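Long-range contacts in B-agarase (Saccharophagus degradans, PDB 4BQ2), which hydrolyses agarose as a family 50 glycoside hydrolase, an exo-acting beta-agarase from a marine bacterium, probably cutting beta-1,4 linkages from a chain end: residues A[427-431]-A[480-484]; A[245-251]-A[275-281]; A[283-289]-A[412-418]; A[485-491]-A[598-603]. All blocks are in the same frame, centred on the assembly; numbering follows the deposited sequence.

Contact 1 (A[427-431]-A[480-484])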
loop_
_atom_site.group_PDB
_atom_site.type_symbol
_atom_site.label_atom_id
_atom_site.label_comp_id
_atom_site.label_asym_id
_atom_site.label_seq_id
_atom_site.Cartn_x
_atom_site.Cartn_y
_atom_site.Cartn_z
ATOM N N ASN A 427 2.414 18.899 -21.025
ATOM C CA ASN A 427 3.269 20.077 -21.119
ATOM C C ASN A 427 2.811 21.242 -20.220
ATOM O O ASN A 427 3.020 22.397 -20.544
ATOM C CB ASN A 427 3.457 20.505 -22.585
ATOM C CG ASN A 427 4.210 19.469 -23.389
ATOM O OD1 ASN A 427 4.815 18.543 -22.828
ATOM N ND2 ASN A 427 4.165 19.596 -24.722
ATOM N N ARG A 428 2.214 20.917 -19.075
ATOM C CA ARG A 428 1.767 21.954 -18.118
ATOM C C ARG A 428 2.183 21.568 -16.685
ATOM O O ARG A 428 2.282 22.419 -15.786
ATOM C CB ARG A 428 0.227 22.139 -18.200
ATOM C CG ARG A 428 -0.312 22.749 -19.512
ATOM C CD ARG A 428 -1.788 22.336 -19.730
ATOM N NE ARG A 428 -2.535 22.967 -18.690
ATOM C CZ ARG A 428 -3.673 22.595 -18.120
ATOM N NH1 ARG A 428 -4.396 21.507 -18.448
ATOM N NH2 ARG A 428 -4.075 23.396 -17.174
ATOM N N ILE A 429 2.399 20.275 -16.468
ATOM C CA ILE A 429 2.822 19.775 -15.151
ATOM C C ILE A 429 3.746 18.561 -15.372
ATOM O O ILE A 429 3.491 17.732 -16.265
ATOM C CB ILE A 429 1.609 19.404 -14.233
ATOM C CG1 ILE A 429 2.105 19.135 -12.794
ATOM C CG2 ILE A 429 0.820 18.210 -14.811
ATOM C CD1 ILE A 429 0.959 18.879 -11.802
ATOM N N PRO A 430 4.866 18.492 -14.624
ATOM C CA PRO A 430 5.779 17.367 -14.810
ATOM C C PRO A 430 5.150 16.058 -14.386
ATOM O O PRO A 430 4.137 16.048 -13.666
ATOM C CB PRO A 430 6.945 17.697 -13.847
ATOM C CG PRO A 430 6.862 19.167 -13.652
ATOM C CD PRO A 430 5.381 19.445 -13.628
ATOM N N PHE A 431 5.755 14.948 -14.790
ATOM C CA PHE A 431 5.220 13.622 -14.427
ATOM C C PHE A 431 6.355 12.646 -14.145
ATOM O O PHE A 431 7.490 12.861 -14.574
ATOM C CB PHE A 431 4.370 13.045 -15.574
ATOM C CG PHE A 431 5.144 12.829 -16.849
ATOM C CD1 PHE A 431 5.382 13.898 -17.734
ATOM C CD2 PHE A 431 5.640 11.559 -17.164
ATOM C CE1 PHE A 431 6.108 13.692 -18.920
ATOM C CE2 PHE A 431 6.353 11.349 -18.328
ATOM C CZ PHE A 431 6.570 12.406 -19.219
ATOM N N SER A 480 11.305 13.717 -22.980
ATOM C CA SER A 480 10.695 15.012 -22.559
ATOM C C SER A 480 11.339 15.557 -21.286
ATOM O O SER A 480 11.522 14.807 -20.331
ATOM C CB SER A 480 9.183 14.855 -22.262
ATOM O OG SER A 480 8.627 16.105 -21.858
ATOM N N PRO A 481 11.652 16.866 -21.244
ATOM C CA PRO A 481 12.129 17.491 -19.993
ATOM C C PRO A 481 11.065 17.423 -18.906
ATOM O O PRO A 481 11.399 17.579 -17.733
ATOM C CB PRO A 481 12.315 18.975 -20.368
ATOM C CG PRO A 481 11.367 19.191 -21.537
ATOM C CD PRO A 481 11.430 17.875 -22.309
ATOM N N TRP A 482 9.801 17.212 -19.283
ATOM C CA TRP A 482 8.713 17.174 -18.278
ATOM C C TRP A 482 8.727 15.892 -17.470
ATOM O O TRP A 482 8.048 15.805 -16.438
ATOM C CB TRP A 482 7.343 17.335 -18.936
ATOM C CG TRP A 482 7.139 18.653 -19.532
ATOM C CD1 TRP A 482 7.388 19.031 -20.834
ATOM C CD2 TRP A 482 6.642 19.803 -18.860
ATOM N NE1 TRP A 482 7.080 20.381 -20.990
ATOM C CE2 TRP A 482 6.593 20.858 -19.803
ATOM C CE3 TRP A 482 6.230 20.046 -17.539
ATOM C CZ2 TRP A 482 6.163 22.149 -19.465
ATOM C CZ3 TRP A 482 5.775 21.333 -17.203
ATOM C CH2 TRP A 482 5.762 22.365 -18.160
ATOM N N CYS A 483 9.482 14.887 -17.922
ATOM C CA CYS A 483 9.571 13.666 -17.119
ATOM C C CYS A 483 10.617 13.824 -16.016
ATOM O O CYS A 483 11.816 13.902 -16.290
ATOM C CB CYS A 483 9.878 12.455 -17.994
ATOM S SG CYS A 483 10.178 10.930 -17.062
ATOM N N VAL A 484 10.170 13.799 -14.760
ATOM C CA VAL A 484 11.067 14.013 -13.613
ATOM C C VAL A 484 12.033 12.837 -13.484
ATOM O O VAL A 484 13.240 12.995 -13.242
ATOM C CB VAL A 484 10.276 14.219 -12.284
ATOM C CG1 VAL A 484 11.232 14.510 -11.112
ATOM C CG2 VAL A 484 9.286 15.383 -12.411
HETATM O O HOH W 1 6.456 16.262 -22.890
#
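Trp482 and Asn427 meet broadside, a worked example of how a loop can be laid on an indole before its chain enters a sheet. Asn427 CA stands over one face, 3.9 Å from the centroid of the five-membered ring of Trp482, a CH-pi contact 20° off the ring normal, and the backbone N of Arg428 lies above the same indole. The Asn427 amide is turned only 23° from the indole plane, with OD1 3.3 Å from Trp482 CD1. Apolar packing continues where Pro430 CG reaches Trp482 CE3 and Pro430 CB touches Val484 CG2 at 3.6 Å. Phe431, with CG between its backbone N and carbonyl carbon (chi1 62°), folds its ring back over the partner strand, so that Cys483 CA sits over its face and Cys483 CB lies 3.5 Å from Phe431 CZ; Cys483 SG makes an oblique sulfur-aromatic contact. Two backbone bonds form the parallel bridge: Phe431 N to Trp482 O, 3.0 Å, and Val484 N to Phe431 O, 2.8 Å. Within 480-484, Ser480 OG accepts from Trp482 N in an ST turn. Around this junction, Arg428 forms a salt bridge with Asp405 of helix 394-410, Phe431 and Cys483 pack on Ile477 of helix 460-477, and strands 431-435 and 483-488 start side by side.

Contact 2 (A[245-251]-A[275-281])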
loop_
_atom_site.group_PDB
_atom_site.type_symbol
_atom_site.label_atom_id
_atom_site.label_comp_id
_atom_site.label_asym_id
_atom_site.label_seq_id
_atom_site.Cartn_x
_atom_site.Cartn_y
_atom_site.Cartn_z
ATOM N N SER A 245 7.887 28.102 -11.268
ATOM C CA SER A 245 8.525 28.255 -12.572
ATOM C C SER A 245 7.723 27.429 -13.586
ATOM O O SER A 245 6.800 26.706 -13.202
ATOM C CB SER A 245 9.981 27.791 -12.501
ATOM O OG SER A 245 10.047 26.420 -12.109
ATOM N N LYS A 246 8.050 27.548 -14.868
ATOM C CA LYS A 246 7.438 26.710 -15.911
ATOM C C LYS A 246 7.275 25.246 -15.473
ATOM O O LYS A 246 6.175 24.681 -15.591
ATOM C CB LYS A 246 8.259 26.777 -17.225
ATOM C CG LYS A 246 7.765 25.847 -18.341
ATOM C CD LYS A 246 8.747 25.870 -19.523
ATOM C CE LYS A 246 8.220 25.118 -20.722
ATOM N NZ LYS A 246 9.210 25.209 -21.834
ATOM N N PHE A 247 8.354 24.669 -14.941
ATOM C CA PHE A 247 8.378 23.240 -14.587
ATOM C C PHE A 247 7.996 22.919 -13.139
ATOM O O PHE A 247 8.283 21.831 -12.654
ATOM C CB PHE A 247 9.741 22.626 -14.927
ATOM C CG PHE A 247 9.966 22.446 -16.402
ATOM C CD1 PHE A 247 9.483 21.313 -17.066
ATOM C CD2 PHE A 247 10.680 23.411 -17.149
ATOM C CE1 PHE A 247 9.719 21.124 -18.431
ATOM C CE2 PHE A 247 10.892 23.234 -18.523
ATOM C CZ PHE A 247 10.418 22.084 -19.172
ATOM N N GLY A 248 7.404 23.880 -12.443
ATOM C CA GLY A 248 6.852 23.615 -11.103
ATOM C C GLY A 248 7.832 23.888 -9.985
ATOM O O GLY A 248 7.567 23.568 -8.817
ATOM N N GLY A 249 9.001 24.417 -10.358
ATOM C CA GLY A 249 10.052 24.756 -9.405
ATOM C C GLY A 249 9.785 26.091 -8.735
ATOM O O GLY A 249 8.755 26.727 -8.998
ATOM N N TRP A 250 10.726 26.536 -7.897
ATOM C CA TRP A 250 10.546 27.751 -7.087
ATOM C C TRP A 250 11.200 28.916 -7.833
ATOM O O TRP A 250 12.432 28.957 -7.975
ATOM C CB TRP A 250 11.150 27.553 -5.681
ATOM C CG TRP A 250 10.871 28.661 -4.671
ATOM C CD1 TRP A 250 11.813 29.397 -3.975
ATOM C CD2 TRP A 250 9.587 29.149 -4.234
ATOM N NE1 TRP A 250 11.182 30.297 -3.137
ATOM C CE2 TRP A 250 9.827 30.163 -3.269
ATOM C CE3 TRP A 250 8.256 28.814 -4.542
ATOM C CZ2 TRP A 250 8.782 30.863 -2.619
ATOM C CZ3 TRP A 250 7.216 29.505 -3.882
ATOM C CH2 TRP A 250 7.494 30.528 -2.937
ATOM N N LEU A 251 10.365 29.814 -8.362
ATOM C CA LEU A 251 10.841 30.978 -9.123
ATOM C C LEU A 251 11.814 31.851 -8.352
ATOM O O LEU A 251 12.766 32.357 -8.945
ATOM C CB LEU A 251 9.686 31.877 -9.585
ATOM C CG LEU A 251 9.199 31.993 -11.027
ATOM C CD1 LEU A 251 8.241 33.179 -11.127
ATOM C CD2 LEU A 251 10.322 32.138 -12.049
ATOM N N ASP A 275 14.829 21.731 -11.407
ATOM C CA ASP A 275 14.061 21.554 -12.620
ATOM C C ASP A 275 14.901 21.813 -13.916
ATOM O O ASP A 275 16.040 22.248 -13.838
ATOM C CB ASP A 275 12.719 22.300 -12.506
ATOM C CG ASP A 275 12.797 23.795 -12.864
ATOM O OD1 ASP A 275 13.835 24.274 -13.376
ATOM O OD2 ASP A 275 11.781 24.485 -12.625
ATOM N N PRO A 276 14.370 21.467 -15.103
ATOM C CA PRO A 276 15.175 21.626 -16.341
ATOM C C PRO A 276 15.768 23.052 -16.576
ATOM O O PRO A 276 16.707 23.212 -17.367
ATOM C CB PRO A 276 14.149 21.324 -17.444
ATOM C CG PRO A 276 13.179 20.351 -16.800
ATOM C CD PRO A 276 13.054 20.846 -15.370
ATOM N N GLU A 277 15.177 24.069 -15.960
ATOM C CA GLU A 277 15.652 25.457 -16.088
ATOM C C GLU A 277 16.527 25.916 -14.915
ATOM O O GLU A 277 17.011 27.069 -14.897
ATOM C CB GLU A 277 14.470 26.389 -16.229
ATOM C CG GLU A 277 13.619 26.066 -17.425
ATOM C CD GLU A 277 12.537 27.099 -17.662
ATOM O OE1 GLU A 277 11.999 27.692 -16.691
ATOM O OE2 GLU A 277 12.225 27.290 -18.845
ATOM N N GLY A 278 16.712 25.046 -13.929
ATOM C CA GLY A 278 17.652 25.338 -12.844
ATOM C C GLY A 278 17.003 25.803 -11.551
ATOM O O GLY A 278 17.698 26.234 -10.610
ATOM N N TYR A 279 15.668 25.735 -11.471
ATOM C CA TYR A 279 14.960 26.202 -10.244
ATOM C C TYR A 279 14.826 25.066 -9.266
ATOM O O TYR A 279 14.621 23.906 -9.689
ATOM C CB TYR A 279 13.577 26.780 -10.565
ATOM C CG TYR A 279 13.651 27.996 -11.433
ATOM C CD1 TYR A 279 13.832 29.259 -10.870
ATOM C CD2 TYR A 279 13.542 27.889 -12.819
ATOM C CE1 TYR A 279 13.922 30.386 -11.678
ATOM C CE2 TYR A 279 13.618 29.017 -13.643
ATOM C CZ TYR A 279 13.806 30.259 -13.062
ATOM O OH TYR A 279 13.889 31.360 -13.876
ATOM N N PRO A 280 14.995 25.350 -7.961
ATOM C CA PRO A 280 14.894 24.262 -7.004
ATOM C C PRO A 280 13.499 23.629 -7.112
ATOM O O PRO A 280 12.519 24.344 -7.370
ATOM C CB PRO A 280 15.083 24.953 -5.641
ATOM C CG PRO A 280 15.818 26.240 -5.947
ATOM C CD PRO A 280 15.371 26.637 -7.323
ATOM N N TYR A 281 13.435 22.315 -6.930
ATOM C CA TYR A 281 12.196 21.565 -7.138
ATOM C C TYR A 281 11.984 20.539 -6.016
ATOM O O TYR A 281 12.943 19.982 -5.475
ATOM C CB TYR A 281 12.242 20.886 -8.533
ATOM C CG TYR A 281 10.986 20.106 -8.954
ATOM C CD1 TYR A 281 9.897 20.748 -9.532
ATOM C CD2 TYR A 281 10.921 18.726 -8.782
ATOM C CE1 TYR A 281 8.772 20.036 -9.940
ATOM C CE2 TYR A 281 9.790 17.996 -9.160
ATOM C CZ TYR A 281 8.726 18.653 -9.729
ATOM O OH TYR A 281 7.616 17.923 -10.116
HETATM O O HOH W 2 10.157 29.304 -15.824
HETATM O O HOH W 3 12.278 25.703 -20.811
HETATM O O HOH W 4 10.969 25.800 -14.884
#
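Asp275 and Ser245 join two type I turns, Asp275 to Gly278 and Ser245 to Gly248, the former linking strands 270-274 and 280-287 as an antiparallel hairpin. Asp275 has CG between its backbone N and carbonyl carbon (chi1 84°), which lets its carboxylate serve both turns. Asp275 OD1 accepts from Glu277 N in an Asx turn and also from Tyr279 N, the two donors coming from opposite faces of the carboxylate plane, while Ser245 OG donates to Asp275 OD2 at 2.6 Å, nearly along the C-O axis. Next comes Pro276, whose CG lies over the centre of the Phe247 ring, 3.7 Å from the centroid and 5° off the normal: a CH-pi contact. Glu277 crosses Lys246 at about a right angle, with one water between Lys246 NZ and Glu277 OE2; a second water donates to Glu277 OE1 and Asp275 OD2 and accepts from Phe247 N. Tyr279 offers a ring face to Ser245 CB and lies alongside Leu251, with Leu251 CD2 4.0 Å from Tyr279 CE1. Pro280 O then accepts from Trp250 N at 2.9 Å. Finally, the Tyr281 ring presents its edge to Gly249 N, and its CE1 comes 3.3 Å from Phe247 O.

Contact 3 (A[283-289]-A[412-418])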
loop_
_atom_site.group_PDB
_atom_site.type_symbol
_atom_site.label_atom_id
_atom_site.label_comp_id
_atom_site.label_asym_id
_atom_site.label_seq_id
_atom_site.Cartn_x
_atom_site.Cartn_y
_atom_site.Cartn_z
ATOM N N ALA A 283 9.036 17.337 -5.181
ATOM C CA ALA A 283 7.976 16.622 -5.853
ATOM C C ALA A 283 6.802 16.317 -4.921
ATOM O O ALA A 283 6.977 15.686 -3.877
ATOM C CB ALA A 283 8.537 15.336 -6.463
ATOM N N THR A 284 5.618 16.789 -5.295
ATOM C CA THR A 284 4.399 16.401 -4.622
ATOM C C THR A 284 3.410 15.984 -5.688
ATOM O O THR A 284 3.479 16.463 -6.823
ATOM C CB THR A 284 3.823 17.552 -3.774
ATOM O OG1 THR A 284 3.511 18.660 -4.646
ATOM C CG2 THR A 284 4.840 17.983 -2.667
ATOM N N GLY A 285 2.503 15.076 -5.338
ATOM C CA GLY A 285 1.482 14.628 -6.306
ATOM C C GLY A 285 0.905 13.270 -5.928
ATOM O O GLY A 285 1.174 12.743 -4.820
ATOM N N LEU A 286 0.111 12.704 -6.843
ATOM C CA LEU A 286 -0.626 11.479 -6.564
ATOM C C LEU A 286 -0.247 10.373 -7.505
ATOM O O LEU A 286 0.131 10.629 -8.671
ATOM C CB LEU A 286 -2.157 11.708 -6.693
ATOM C CG LEU A 286 -2.668 13.016 -6.042
ATOM C CD1 LEU A 286 -4.176 13.157 -6.248
ATOM C CD2 LEU A 286 -2.307 13.213 -4.556
ATOM N N ASP A 287 -0.371 9.151 -7.018
ATOM C CA ASP A 287 -0.095 7.966 -7.806
ATOM C C ASP A 287 -1.385 7.464 -8.455
ATOM O O ASP A 287 -2.471 7.769 -7.959
ATOM C CB ASP A 287 0.424 6.857 -6.904
ATOM C CG ASP A 287 1.724 7.223 -6.213
ATOM O OD1 ASP A 287 2.598 7.811 -6.870
ATOM O OD2 ASP A 287 1.874 6.886 -5.025
ATOM N N ILE A 288 -1.244 6.642 -9.496
ATOM C CA ILE A 288 -2.397 5.944 -10.133
ATOM C C ILE A 288 -3.343 6.963 -10.761
ATOM O O ILE A 288 -4.536 7.083 -10.399
ATOM C CB ILE A 288 -3.169 4.980 -9.184
ATOM C CG1 ILE A 288 -2.196 4.058 -8.413
ATOM C CG2 ILE A 288 -4.184 4.163 -10.006
ATOM C CD1 ILE A 288 -1.760 2.807 -9.183
ATOM N N ILE A 289 -2.782 7.716 -11.688
ATOM C CA ILE A 289 -3.547 8.694 -12.439
ATOM C C ILE A 289 -3.837 8.037 -13.779
ATOM O O ILE A 289 -3.270 8.373 -14.845
ATOM C CB ILE A 289 -2.802 10.046 -12.524
ATOM C CG1 ILE A 289 -2.581 10.606 -11.103
ATOM C CG2 ILE A 289 -3.633 11.059 -13.333
ATOM C CD1 ILE A 289 -1.760 11.878 -11.112
ATOM N N PHE A 412 0.118 20.817 -6.533
ATOM C CA PHE A 412 1.031 19.696 -6.697
ATOM C C PHE A 412 2.016 19.988 -7.790
ATOM O O PHE A 412 1.652 20.601 -8.801
ATOM C CB PHE A 412 0.277 18.438 -7.031
ATOM C CG PHE A 412 -0.418 17.829 -5.853
ATOM C CD1 PHE A 412 0.310 17.415 -4.751
ATOM C CD2 PHE A 412 -1.812 17.669 -5.854
ATOM C CE1 PHE A 412 -0.310 16.826 -3.640
ATOM C CE2 PHE A 412 -2.436 17.077 -4.755
ATOM C CZ PHE A 412 -1.690 16.673 -3.648
ATOM N N THR A 413 3.257 19.565 -7.596
ATOM C CA THR A 413 4.277 19.921 -8.550
ATOM C C THR A 413 4.457 18.806 -9.601
ATOM O O THR A 413 5.224 18.979 -10.561
ATOM C CB THR A 413 5.614 20.208 -7.866
ATOM O OG1 THR A 413 6.025 19.062 -7.137
ATOM C CG2 THR A 413 5.533 21.418 -6.913
ATOM N N SER A 414 3.741 17.686 -9.447
ATOM C CA SER A 414 3.861 16.577 -10.396
ATOM C C SER A 414 2.625 15.702 -10.427
ATOM O O SER A 414 1.814 15.763 -9.503
ATOM C CB SER A 414 5.033 15.662 -9.986
ATOM O OG SER A 414 4.814 15.058 -8.727
ATOM N N LEU A 415 2.551 14.875 -11.476
ATOM C CA LEU A 415 1.767 13.615 -11.550
ATOM C C LEU A 415 2.692 12.491 -11.121
ATOM O O LEU A 415 3.827 12.426 -11.576
ATOM C CB LEU A 415 1.292 13.360 -12.992
ATOM C CG LEU A 415 0.639 14.578 -13.679
ATOM C CD1 LEU A 415 0.302 14.335 -15.164
ATOM C CD2 LEU A 415 -0.594 15.049 -12.931
ATOM N N GLY A 416 2.221 11.606 -10.245
ATOM C CA GLY A 416 3.123 10.678 -9.568
ATOM C C GLY A 416 3.192 9.407 -10.370
ATOM O O GLY A 416 2.937 9.404 -11.591
ATOM N N ASN A 417 3.555 8.319 -9.706
ATOM C CA ASN A 417 3.743 7.063 -10.393
ATOM C C ASN A 417 2.450 6.509 -10.977
ATOM O O ASN A 417 1.381 6.803 -10.475
ATOM C CB ASN A 417 4.349 6.026 -9.437
ATOM C CG ASN A 417 5.087 4.931 -10.178
ATOM O OD1 ASN A 417 5.510 5.114 -11.347
ATOM N ND2 ASN A 417 5.305 3.817 -9.506
ATOM N N TRP A 418 2.590 5.679 -12.002
ATOM C CA TRP A 418 1.475 5.077 -12.725
ATOM C C TRP A 418 0.519 6.153 -13.220
ATOM O O TRP A 418 -0.713 6.058 -13.040
ATOM C CB TRP A 418 0.766 4.030 -11.850
ATOM C CG TRP A 418 1.754 2.962 -11.405
ATOM C CD1 TRP A 418 2.424 2.086 -12.198
ATOM C CD2 TRP A 418 2.113 2.644 -10.046
ATOM N NE1 TRP A 418 3.189 1.235 -11.425
ATOM C CE2 TRP A 418 3.037 1.576 -10.104
ATOM C CE3 TRP A 418 1.757 3.183 -8.790
ATOM C CZ2 TRP A 418 3.602 1.006 -8.951
ATOM C CZ3 TRP A 418 2.310 2.622 -7.634
ATOM C CH2 TRP A 418 3.232 1.540 -7.736
HETATM O O HOH W 5 -0.390 14.415 -9.015
#
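Thr284 and Thr413 grip each other reciprocally: Thr284 N donates to Thr413 OG1 at 3.0 Å, and Thr413 N donates to Thr284 OG1 at 3.1 Å. Ser414 OG adds a 2.7 Å bond to Thr284 O, arriving 61° above the carbonyl plane. Farther along, Gly416 N bonds Leu286 O, Asn417 N meets the anti lone pair of Asp287 OD1 at 3.0 Å, and Ile288 N reaches Asn417 O at 2.8 Å. A water spans Leu286 N and Ser414 O. Apolar ends flank the polar seam: Leu286 CD2 lies 3.6 Å from Phe412 CZ, and Ile288 CD1 is 3.6 Å from Trp418 CE3. In the next shell, Phe282 O bonds Thr413 OG1, His697 bonds Ser414 OG, Asn739 bonds Thr284 OG1, and Met407 of helix 394-410 backs Leu286, Phe412 and Leu415. The 412-418 chain runs parallel to strand 280-287, whose other side pairs with strand 693-699, consistent with the (beta/alpha)8 barrel of clan GH-A; a glycerol beside Trp418, probably from the crystallisation liquor, may mark its pocket.

Contact 4 (A[485-491]-A[598-603])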
loop_
_atom_site.group_PDB
_atom_site.type_symbol
_atom_site.label_atom_id
_atom_site.label_comp_id
_atom_site.label_asym_id
_atom_site.label_seq_id
_atom_site.Cartn_x
_atom_site.Cartn_y
_atom_site.Cartn_z
ATOM N N GLY A 485 11.519 11.644 -13.683
ATOM C CA GLY A 485 12.342 10.475 -13.514
ATOM C C GLY A 485 11.551 9.222 -13.778
ATOM O O GLY A 485 10.341 9.288 -14.029
ATOM N N VAL A 486 12.231 8.077 -13.685
ATOM C CA VAL A 486 11.648 6.778 -14.017
ATOM C C VAL A 486 11.741 5.810 -12.827
ATOM O O VAL A 486 12.856 5.501 -12.395
ATOM C CB VAL A 486 12.404 6.117 -15.230
ATOM C CG1 VAL A 486 11.763 4.763 -15.565
ATOM C CG2 VAL A 486 12.404 7.026 -16.475
ATOM N N PHE A 487 10.580 5.344 -12.313
ATOM C CA PHE A 487 10.502 4.201 -11.380
ATOM C C PHE A 487 10.513 2.899 -12.168
ATOM O O PHE A 487 9.888 2.802 -13.247
ATOM C CB PHE A 487 9.179 4.225 -10.598
ATOM C CG PHE A 487 9.084 5.382 -9.638
ATOM C CD1 PHE A 487 9.861 5.407 -8.469
ATOM C CD2 PHE A 487 8.223 6.435 -9.889
ATOM C CE1 PHE A 487 9.770 6.474 -7.578
ATOM C CE2 PHE A 487 8.140 7.521 -9.001
ATOM C CZ PHE A 487 8.919 7.532 -7.844
ATOM N N ILE A 488 11.247 1.918 -11.683
ATOM C CA ILE A 488 11.177 0.595 -12.310
ATOM C C ILE A 488 10.814 -0.415 -11.215
ATOM O O ILE A 488 11.475 -0.476 -10.167
ATOM C CB ILE A 488 12.489 0.185 -13.010
ATOM C CG1 ILE A 488 12.861 1.153 -14.159
ATOM C CG2 ILE A 488 12.369 -1.260 -13.533
ATOM C CD1 ILE A 488 11.966 1.136 -15.406
ATOM N N ASP A 489 9.751 -1.187 -11.456
ATOM C CA ASP A 489 9.273 -2.225 -10.504
ATOM C C ASP A 489 8.721 -1.589 -9.229
ATOM O O ASP A 489 8.656 -0.393 -9.139
ATOM C CB ASP A 489 10.364 -3.270 -10.197
ATOM C CG ASP A 489 10.614 -4.221 -11.361
ATOM O OD1 ASP A 489 9.719 -4.372 -12.252
ATOM O OD2 ASP A 489 11.725 -4.822 -11.390
ATOM N N ASN A 490 8.286 -2.393 -8.247
ATOM C CA ASN A 490 7.620 -1.854 -7.091
ATOM C C ASN A 490 7.488 -2.934 -6.027
ATOM O O ASN A 490 7.018 -4.049 -6.352
ATOM C CB ASN A 490 6.212 -1.388 -7.508
ATOM C CG ASN A 490 5.385 -0.896 -6.344
ATOM O OD1 ASN A 490 5.686 0.156 -5.794
ATOM N ND2 ASN A 490 4.293 -1.614 -6.004
ATOM N N GLU A 491 7.903 -2.626 -4.786
ATOM C CA GLU A 491 7.649 -3.519 -3.637
ATOM C C GLU A 491 8.021 -4.986 -3.919
ATOM O O GLU A 491 7.248 -5.923 -3.676
ATOM C CB GLU A 491 6.178 -3.391 -3.204
ATOM C CG GLU A 491 5.820 -1.972 -2.767
ATOM C CD GLU A 491 4.443 -1.869 -2.134
ATOM O OE1 GLU A 491 3.726 -2.891 -2.091
ATOM O OE2 GLU A 491 4.087 -0.757 -1.666
ATOM N N LEU A 598 16.617 10.801 -14.549
ATOM C CA LEU A 598 16.898 10.191 -13.234
ATOM C C LEU A 598 16.264 8.823 -13.118
ATOM O O LEU A 598 15.102 8.610 -13.553
ATOM C CB LEU A 598 16.327 11.070 -12.121
ATOM C CG LEU A 598 16.905 12.470 -12.061
ATOM C CD1 LEU A 598 16.097 13.308 -11.078
ATOM C CD2 LEU A 598 18.362 12.352 -11.639
ATOM N N TYR A 599 17.022 7.878 -12.567
ATOM C CA TYR A 599 16.472 6.569 -12.310
ATOM C C TYR A 599 16.122 6.563 -10.826
ATOM O O TYR A 599 16.955 6.868 -9.980
ATOM C CB TYR A 599 17.482 5.450 -12.669
ATOM C CG TYR A 599 17.207 4.121 -11.997
ATOM C CD1 TYR A 599 15.930 3.546 -12.022
ATOM C CD2 TYR A 599 18.240 3.413 -11.383
ATOM C CE1 TYR A 599 15.677 2.336 -11.406
ATOM C CE2 TYR A 599 18.017 2.204 -10.758
ATOM C CZ TYR A 599 16.734 1.673 -10.758
ATOM O OH TYR A 599 16.525 0.468 -10.152
ATOM N N LEU A 600 14.895 6.188 -10.512
ATOM C CA LEU A 600 14.346 6.415 -9.176
ATOM C C LEU A 600 14.203 5.161 -8.313
ATOM O O LEU A 600 13.449 5.166 -7.338
ATOM C CB LEU A 600 12.996 7.137 -9.295
ATOM C CG LEU A 600 12.993 8.427 -10.133
ATOM C CD1 LEU A 600 11.544 8.824 -10.371
ATOM C CD2 LEU A 600 13.784 9.569 -9.464
ATOM N N GLY A 601 14.902 4.081 -8.644
ATOM C CA GLY A 601 14.875 2.916 -7.725
ATOM C C GLY A 601 13.637 2.032 -7.857
ATOM O O GLY A 601 12.991 2.051 -8.898
ATOM N N ALA A 602 13.291 1.285 -6.797
ATOM C CA ALA A 602 12.361 0.168 -6.925
ATOM C C ALA A 602 11.270 0.195 -5.869
ATOM O O ALA A 602 10.535 -0.803 -5.695
ATOM C CB ALA A 602 13.124 -1.173 -6.897
ATOM N N ARG A 603 11.160 1.342 -5.182
ATOM C CA ARG A 603 10.063 1.588 -4.232
ATOM C C ARG A 603 9.996 0.544 -3.102
ATOM O O ARG A 603 9.139 -0.378 -3.106
ATOM C CB ARG A 603 8.721 1.709 -5.003
ATOM C CG ARG A 603 8.868 2.625 -6.229
ATOM C CD ARG A 603 7.692 2.484 -7.219
ATOM N NE ARG A 603 6.400 2.836 -6.616
ATOM C CZ ARG A 603 5.970 4.094 -6.414
ATOM N NH1 ARG A 603 6.713 5.156 -6.759
ATOM N NH2 ARG A 603 4.768 4.294 -5.890
HETATM O O HOH W 6 14.051 -0.783 -10.073
#
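Phe487 is held between Leu600 and Arg603, one on each face of its ring. Leu600 CD1 lies over the centre of one face, 3.8 Å from the centroid, a CH-pi contact. Over the opposite face the Arg603 guanidinium stands almost upright, its plane 81° from the ring, and points NH1 at the ring centre; Arg603 CZ is 4.5 Å from the centroid, a cation-pi contact. The Arg603 chain bends at chi3 (61°), which brings its NE to Asn490 OD1 at 2.9 Å, within the guanidinium plane. The Asn490 amide is turned 35° from that plane. A water lies between Tyr599 OH and Ile488 O. Strands 483-488 and 598-599 are parallel neighbours, bonded by Val486 N to Leu598 O, 2.9 Å, and Leu600 N to Val486 O, 2.9 Å, consistent with adjacent strands of the (beta/alpha)8 barrel. Asn490, Glu491 and Arg603 lie just past the strand ends, where substrate pockets of such barrels form, and Glu491, bonded to Trp451 and Asn627, lies near a bound glycerol. Arg603 NH2 forms a salt bridge with Glu652; amide, aromatic face and carboxylate, met by NE, NH1 and NH2, together fix the rotation of the guanidinium.

In the fold
Contacts 1 and 2, centres about 11 Å apart, meet where Trp482 CD2 lies 3.4 Å from Phe247 CE1. Contact 1 borders contact 3 through a probable hydrogen bond between Pro430 O and Leu415 N, and continues along strand 483-488 into contact 4. Tyr281 OH ties contact 2 to contact 3 by its 2.7 Å approach to Thr413 O. Contacts 3 and 4, about 14 Å between centres, converge where Asn417 ND2 comes within 3.2 Å of Arg603 CZ. Glycerol, probably from the crystallisation liquor, lies about 4 Å from the Trp418 side chain and about 3 Å from that of Glu491, so this end may face the sugar-binding pocket; contact 2, joining loop to hairpin, is centred about 22 Å from contact 4.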